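Local structure of TadZ (Pseudomonas aeruginosa, 4LDA) at residues G33-L37 with E38-A42; I54-K58 with S59-S63. The protein probably takes part in pilus assembly and may, as a whole protein, bind and hydrolyse ATP; the piece here is its CheY-like N-terminal receiver domain. One frame throughout, in Å; residues are numbered along the deposited sequence.

Interaction 1: G33-L37 with E38-A42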
ATOM      1  N   GLY A  33      -4.202   7.615   8.144  1.00 78.09           N
ATOM      2  CA  GLY A  33      -5.402   7.560   8.968  1.00 80.82           C
ATOM      3  C   GLY A  33      -6.693   7.499   8.177  1.00 88.54           C
ATOM      4  O   GLY A  33      -6.858   6.673   7.274  1.00 87.72           O
ATOM      5  N   SER A  34      -7.610   8.398   8.529  1.00 89.38           N
ATOM      6  CA  SER A  34      -8.913   8.578   7.895  1.00 91.81           C
ATOM      7  C   SER A  34      -8.749   9.683   6.865  1.00 95.38           C
ATOM      8  O   SER A  34      -8.848  10.874   7.203  1.00 97.44           O
ATOM      9  CB  SER A  34      -9.970   8.892   8.956  1.00 98.78           C
ATOM     10  OG  SER A  34     -11.248   9.116   8.385  1.00115.78           O
ATOM     11  N   ALA A  35      -8.376   9.294   5.637  1.00 88.36           N
ATOM     12  CA  ALA A  35      -8.087  10.257   4.587  1.00 87.50           C
ATOM     13  C   ALA A  35      -8.938  10.046   3.342  1.00 88.48           C
ATOM     14  O   ALA A  35      -9.149   8.909   2.910  1.00 85.99           O
ATOM     15  CB  ALA A  35      -6.620  10.169   4.208  1.00 85.91           C
ATOM     16  N   SER A  36      -9.414  11.176   2.764  1.00 84.56           N
ATOM     17  CA  SER A  36     -10.168  11.218   1.510  1.00 84.46           C
ATOM     18  C   SER A  36      -9.195  11.082   0.341  1.00 84.83           C
ATOM     19  O   SER A  36      -7.983  11.148   0.557  1.00 82.28           O
ATOM     20  CB  SER A  36     -10.977  12.505   1.406  1.00 89.13           C
ATOM     21  OG  SER A  36     -10.139  13.632   1.241  1.00 94.26           O
ATOM     22  N   LEU A  37      -9.707  10.907  -0.891  1.00 81.07           N
ATOM     23  CA  LEU A  37      -8.853  10.761  -2.072  1.00 79.00           C
ATOM     24  C   LEU A  37      -7.969  11.998  -2.247  1.00 81.93           C
ATOM     25  O   LEU A  37      -6.762  11.845  -2.425  1.00 79.44           O
ATOM     26  CB  LEU A  37      -9.707  10.513  -3.342  1.00 81.11           C
ATOM     27  CG  LEU A  37      -8.956  10.342  -4.674  1.00 84.80           C
ATOM     28  CD1 LEU A  37      -7.993   9.161  -4.642  1.00 82.01           C
ATOM     29  CD2 LEU A  37      -9.917  10.188  -5.818  1.00 88.06           C
ATOM     30  N   GLU A  38      -8.565  13.206  -2.129  1.00 80.53           N
ATOM     31  CA  GLU A  38      -7.882  14.492  -2.266  1.00 80.90           C
ATOM     32  C   GLU A  38      -6.771  14.646  -1.213  1.00 80.06           C
ATOM     33  O   GLU A  38      -5.653  15.030  -1.571  1.00 77.35           O
ATOM     34  CB  GLU A  38      -8.859  15.684  -2.200  1.00 85.96           C
ATOM     35  CG  GLU A  38      -9.908  15.714  -1.095  1.00102.33           C
ATOM     36  CD  GLU A  38     -10.738  16.982  -1.010  1.00137.24           C
ATOM     37  OE1 GLU A  38     -10.345  17.999  -1.628  1.00135.68           O
ATOM     38  OE2 GLU A  38     -11.751  16.973  -0.273  1.00138.44           O
ATOM     39  N   GLU A  39      -7.076  14.316   0.065  1.00 75.90           N
ATOM     40  CA  GLU A  39      -6.139  14.377   1.205  1.00 73.50           C
ATOM     41  C   GLU A  39      -4.992  13.397   1.009  1.00 76.35           C
ATOM     42  O   GLU A  39      -3.827  13.747   1.220  1.00 75.59           O
ATOM     43  CB  GLU A  39      -6.855  14.082   2.541  1.00 74.23           C
ATOM     44  CG  GLU A  39      -7.836  15.156   2.981  1.00 86.62           C
ATOM     45  CD  GLU A  39      -8.687  14.869   4.206  1.00106.66           C
ATOM     46  OE1 GLU A  39      -8.803  13.685   4.598  1.00101.48           O
ATOM     47  OE2 GLU A  39      -9.293  15.828   4.740  1.00 98.90           O
ATOM     48  N   LEU A  40      -5.331  12.175   0.580  1.00 72.42           N
ATOM     49  CA  LEU A  40      -4.394  11.086   0.328  1.00 69.25           C
ATOM     50  C   LEU A  40      -3.443  11.423  -0.825  1.00 68.30           C
ATOM     51  O   LEU A  40      -2.263  11.134  -0.726  1.00 64.85           O
ATOM     52  CB  LEU A  40      -5.205   9.842   0.012  1.00 70.02           C
ATOM     53  CG  LEU A  40      -4.550   8.521   0.254  1.00 74.07           C
ATOM     54  CD1 LEU A  40      -4.137   8.379   1.703  1.00 74.01           C
ATOM     55  CD2 LEU A  40      -5.507   7.424  -0.084  1.00 76.03           C
ATOM     56  N   LEU A  41      -3.942  12.079  -1.890  1.00 65.71           N
ATOM     57  CA  LEU A  41      -3.102  12.487  -3.019  1.00 65.02           C
ATOM     58  C   LEU A  41      -2.115  13.574  -2.584  1.00 69.39           C
ATOM     59  O   LEU A  41      -0.962  13.529  -3.005  1.00 68.22           O
ATOM     60  CB  LEU A  41      -3.935  12.965  -4.219  1.00 67.14           C
ATOM     61  CG  LEU A  41      -4.759  11.898  -4.955  1.00 70.67           C
ATOM     62  CD1 LEU A  41      -5.658  12.522  -5.956  1.00 73.45           C
ATOM     63  CD2 LEU A  41      -3.883  10.826  -5.621  1.00 69.62           C
ATOM     64  N   ALA A  42      -2.554  14.510  -1.700  1.00 66.91           N
ATOM     65  CA  ALA A  42      -1.717  15.573  -1.115  1.00 65.86           C
ATOM     66  C   ALA A  42      -0.585  14.984  -0.278  1.00 67.12           C
ATOM     67  O   ALA A  42       0.549  15.453  -0.378  1.00 66.57           O
ATOM     68  CB  ALA A  42      -2.557  16.491  -0.252  1.00 67.61           C
TER
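Ser36 and Glu39 grip each other twice. The backbone N of Ser36 donates to Glu39 OE1 at 3.2 Å along a nearly straight line, 168° at the hydrogen. It reaches the oxygen from above the carboxylate plane, 38° out of it. In return Ser36 OG accepts from Glu39 N, a weak bond at 3.4 Å. The hydroxyl also lies against the aliphatic part of both glutamates, with Ser36 OG 3.1 Å from Glu38 CG. Its first torsion puts OG between its own N and carbonyl carbon, facing the first turn of the helix. The chain of Glu39 leaves alongside its backbone N (chi1 -69°) and runs extended from CG, which carries the carboxylate back past Ser36 CB to the Ser36 amide.

This reciprocal pair is a capping box: Ser36 is the N-cap of helix 37-47, its own amide well held by the carboxylate and that of Glu39 only weakly by OG. A carboxylate placed here would probably also be favoured by the helix dipole.

Behind the cap the regular backbone bonds begin, Leu40 N to Ser36 O at 2.8 Å and Leu41 N to Leu37 O at 2.9 Å. Apolar contacts run beside them. Ala35 CB points at the helix and meets Leu40 CD1 at 4.0 Å, while Ala35 CA comes within 3.5 Å of Glu39 OE1. One turn apart, Leu37 and Leu41 cross obliquely, Leu37 CG standing 4.2 Å from Leu41 CD1. Leu37, Leu40 and Leu41 all touch Leu71 of helix 61-74, and Leu41 reaches on to Ala74 and Arg75. Leu40, the buried member, also rests on Ala32 in the loop that follows strand 27-31.

Interaction 2: I54-K58 with S59-S63. With SO4 (sulfate ion), chain I.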
ATOM      1  N   ILE A  54      -2.736  -0.456   1.660  1.00 50.84           N
ATOM      2  CA  ILE A  54      -4.143  -0.271   2.019  1.00 51.63           C
ATOM      3  C   ILE A  54      -4.674  -1.598   2.592  1.00 55.15           C
ATOM      4  O   ILE A  54      -4.553  -2.646   1.974  1.00 54.11           O
ATOM      5  CB  ILE A  54      -5.019   0.276   0.860  1.00 55.94           C
ATOM      6  CG1 ILE A  54      -6.446   0.687   1.379  1.00 57.44           C
ATOM      7  CG2 ILE A  54      -5.025  -0.665  -0.375  1.00 55.16           C
ATOM      8  CD1 ILE A  54      -7.325   1.413   0.391  1.00 64.98           C
ATOM      9  N   SER A  55      -5.196  -1.531   3.814  1.00 54.26           N
ATOM     10  CA  SER A  55      -5.750  -2.677   4.516  1.00 53.77           C
ATOM     11  C   SER A  55      -7.207  -2.872   4.058  1.00 58.32           C
ATOM     12  O   SER A  55      -8.028  -1.949   4.149  1.00 59.38           O
ATOM     13  CB  SER A  55      -5.626  -2.491   6.024  1.00 54.56           C
ATOM     14  OG  SER A  55      -5.996  -3.687   6.681  1.00 63.76           O
ATOM     15  N   LEU A  56      -7.487  -4.062   3.520  1.00 55.58           N
ATOM     16  CA  LEU A  56      -8.785  -4.463   2.987  1.00 58.28           C
ATOM     17  C   LEU A  56      -9.400  -5.649   3.739  1.00 66.43           C
ATOM     18  O   LEU A  56      -8.721  -6.627   4.072  1.00 66.44           O
ATOM     19  CB  LEU A  56      -8.661  -4.839   1.501  1.00 58.37           C
ATOM     20  CG  LEU A  56      -8.240  -3.746   0.529  1.00 63.29           C
ATOM     21  CD1 LEU A  56      -8.124  -4.300  -0.869  1.00 64.55           C
ATOM     22  CD2 LEU A  56      -9.224  -2.600   0.530  1.00 65.34           C
ATOM     23  N   GLY A  57     -10.706  -5.565   3.924  1.00 65.51           N
ATOM     24  CA  GLY A  57     -11.536  -6.587   4.549  1.00 66.71           C
ATOM     25  C   GLY A  57     -12.915  -6.559   3.925  1.00 73.70           C
ATOM     26  O   GLY A  57     -13.196  -5.659   3.131  1.00 74.03           O
ATOM     27  N   LYS A  58     -13.800  -7.520   4.283  1.00 72.50           N
ATOM     28  CA  LYS A  58     -15.147  -7.593   3.703  1.00 75.24           C
ATOM     29  C   LYS A  58     -15.993  -6.365   4.056  1.00 82.71           C
ATOM     30  O   LYS A  58     -16.762  -5.914   3.199  1.00 85.17           O
ATOM     31  CB  LYS A  58     -15.899  -8.880   4.103  1.00 79.14           C
ATOM     32  CG  LYS A  58     -15.372 -10.102   3.315  1.00102.53           C
ATOM     33  CD  LYS A  58     -16.362 -11.278   3.124  1.00116.03           C
ATOM     34  CE  LYS A  58     -16.611 -11.693   1.663  1.00119.10           C
ATOM     35  NZ  LYS A  58     -15.384 -12.137   0.929  1.00113.98           N
ATOM     36  N   SER A  59     -15.804  -5.787   5.254  1.00 78.90           N
ATOM     37  CA  SER A  59     -16.569  -4.632   5.719  1.00 81.01           C
ATOM     38  C   SER A  59     -16.195  -3.312   5.003  1.00 85.50           C
ATOM     39  O   SER A  59     -17.087  -2.479   4.807  1.00 87.95           O
ATOM     40  CB  SER A  59     -16.374  -4.441   7.219  1.00 85.40           C
ATOM     41  OG  SER A  59     -15.016  -4.194   7.551  1.00 97.09           O
ATOM     42  N   ASN A  60     -14.899  -3.098   4.641  1.00 78.91           N
ATOM     43  CA  ASN A  60     -14.489  -1.832   4.023  1.00 77.90           C
ATOM     44  C   ASN A  60     -14.176  -1.947   2.510  1.00 80.63           C
ATOM     45  O   ASN A  60     -13.859  -0.930   1.886  1.00 80.33           O
ATOM     46  CB  ASN A  60     -13.248  -1.279   4.748  1.00 75.68           C
ATOM     47  CG  ASN A  60     -11.931  -2.001   4.529  1.00 83.43           C
ATOM     48  OD1 ASN A  60     -11.839  -3.037   3.863  1.00 77.14           O
ATOM     49  ND2 ASN A  60     -10.857  -1.427   5.053  1.00 66.52           N
ATOM     50  N   LEU A  61     -14.273  -3.161   1.931  1.00 76.26           N
ATOM     51  CA  LEU A  61     -13.913  -3.462   0.542  1.00 75.17           C
ATOM     52  C   LEU A  61     -14.578  -2.540  -0.499  1.00 81.10           C
ATOM     53  O   LEU A  61     -13.900  -2.169  -1.448  1.00 78.46           O
ATOM     54  CB  LEU A  61     -14.263  -4.906   0.194  1.00 75.26           C
ATOM     55  CG  LEU A  61     -13.682  -5.481  -1.105  1.00 78.44           C
ATOM     56  CD1 LEU A  61     -12.172  -5.360  -1.148  1.00 75.50           C
ATOM     57  CD2 LEU A  61     -14.068  -6.927  -1.254  1.00 81.91           C
ATOM     58  N   VAL A  62     -15.870  -2.193  -0.347  1.00 82.14           N
ATOM     59  CA  VAL A  62     -16.596  -1.379  -1.331  1.00 85.24           C
ATOM     60  C   VAL A  62     -16.020   0.067  -1.365  1.00 89.14           C
ATOM     61  O   VAL A  62     -15.633   0.521  -2.448  1.00 88.97           O
ATOM     62  CB  VAL A  62     -18.128  -1.394  -1.060  1.00 92.87           C
ATOM     63  CG1 VAL A  62     -18.871  -0.424  -1.973  1.00 96.10           C
ATOM     64  CG2 VAL A  62     -18.690  -2.803  -1.228  1.00 93.18           C
ATOM     65  N   SER A  63     -15.937   0.758  -0.204  1.00 85.48           N
ATOM     66  CA  SER A  63     -15.429   2.134  -0.125  1.00 85.28           C
ATOM     67  C   SER A  63     -13.907   2.215  -0.381  1.00 86.56           C
ATOM     68  O   SER A  63     -13.472   3.133  -1.078  1.00 87.33           O
ATOM     69  CB  SER A  63     -15.754   2.760   1.230  1.00 89.83           C
ATOM     70  OG  SER A  63     -15.222   2.033   2.327  1.00 98.42           O
TER
HETATM   71  S   SO4 I 201     -13.418  -8.181   7.775  1.00109.86           S
HETATM   72  O1  SO4 I 201     -12.634  -8.733   8.885  1.00110.01           O
HETATM   73  O2  SO4 I 201     -14.843  -8.351   8.031  1.00109.47           O
HETATM   74  O3  SO4 I 201     -13.119  -6.745   7.600  1.00109.19           O
HETATM   75  O4  SO4 I 201     -13.060  -8.926   6.559  1.00112.80           O
HETATM   76  O   HOH W   1     -17.662  -3.768   1.809  1.00 83.14           O
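In this CheY-like fold, the turn from strand 51-55 into helix 61-74 opens a beta-alpha-beta unit, and Asn60 holds that turn together. Its amide uses both ends: Asn60 ND2 donates to Ser55 O at 3.0 Å, tilted 27° from the carbonyl plane of Ser55, and Asn60 OD1 accepts from Gly57 N at 2.8 Å. A chi1 of 72° sets CG between the backbone N and carbonyl carbon, turning the amide back toward Ser55 and Gly57, and the two bonds fix its rotation. Gly57 O receives weak bonds from Asn60 N and Leu61 N. Leu56 and Leu61 cross at about a right angle, CD1 to CD1 4.2 Å apart.

On the outer side a sulfate ion, probably from the crystallisation liquor, accepts from Lys58 N through O4 at 2.8 Å and from Ser59 OG through O3 at 3.2 Å. A water bridges Lys58 O and Val62 N.

Lys58 NZ forms a salt bridge to Asp88, and Ser55 OG is hydrogen-bonded to Glu15. Strand 51-55 runs between 4-9 and 79-83; Leu56 touches Ala82 of strand 79-83 and Ala95 of helix 89-98, and Leu61 touches Leu91 and Ala94 of that helix.

In the fold
Interactions 1 and 2 follow each other along the chain, and both take a loop after a strand of the parallel sheet into the helix that follows. Their centres lie 16 Å apart, the nearest atoms about 6 Å, without touching. What joins them is helix 61-74: interaction 2 forms its start, while Leu71 and Ala74, farther along it, receive the leucines of helix 37-47 that interaction 1 launches. The two starts are built differently, a serine-glutamate capping box in 33-42 and an asparagine reaching back to the strand in 54-63. Of the two, interaction 2 is the one that holds the sulfate.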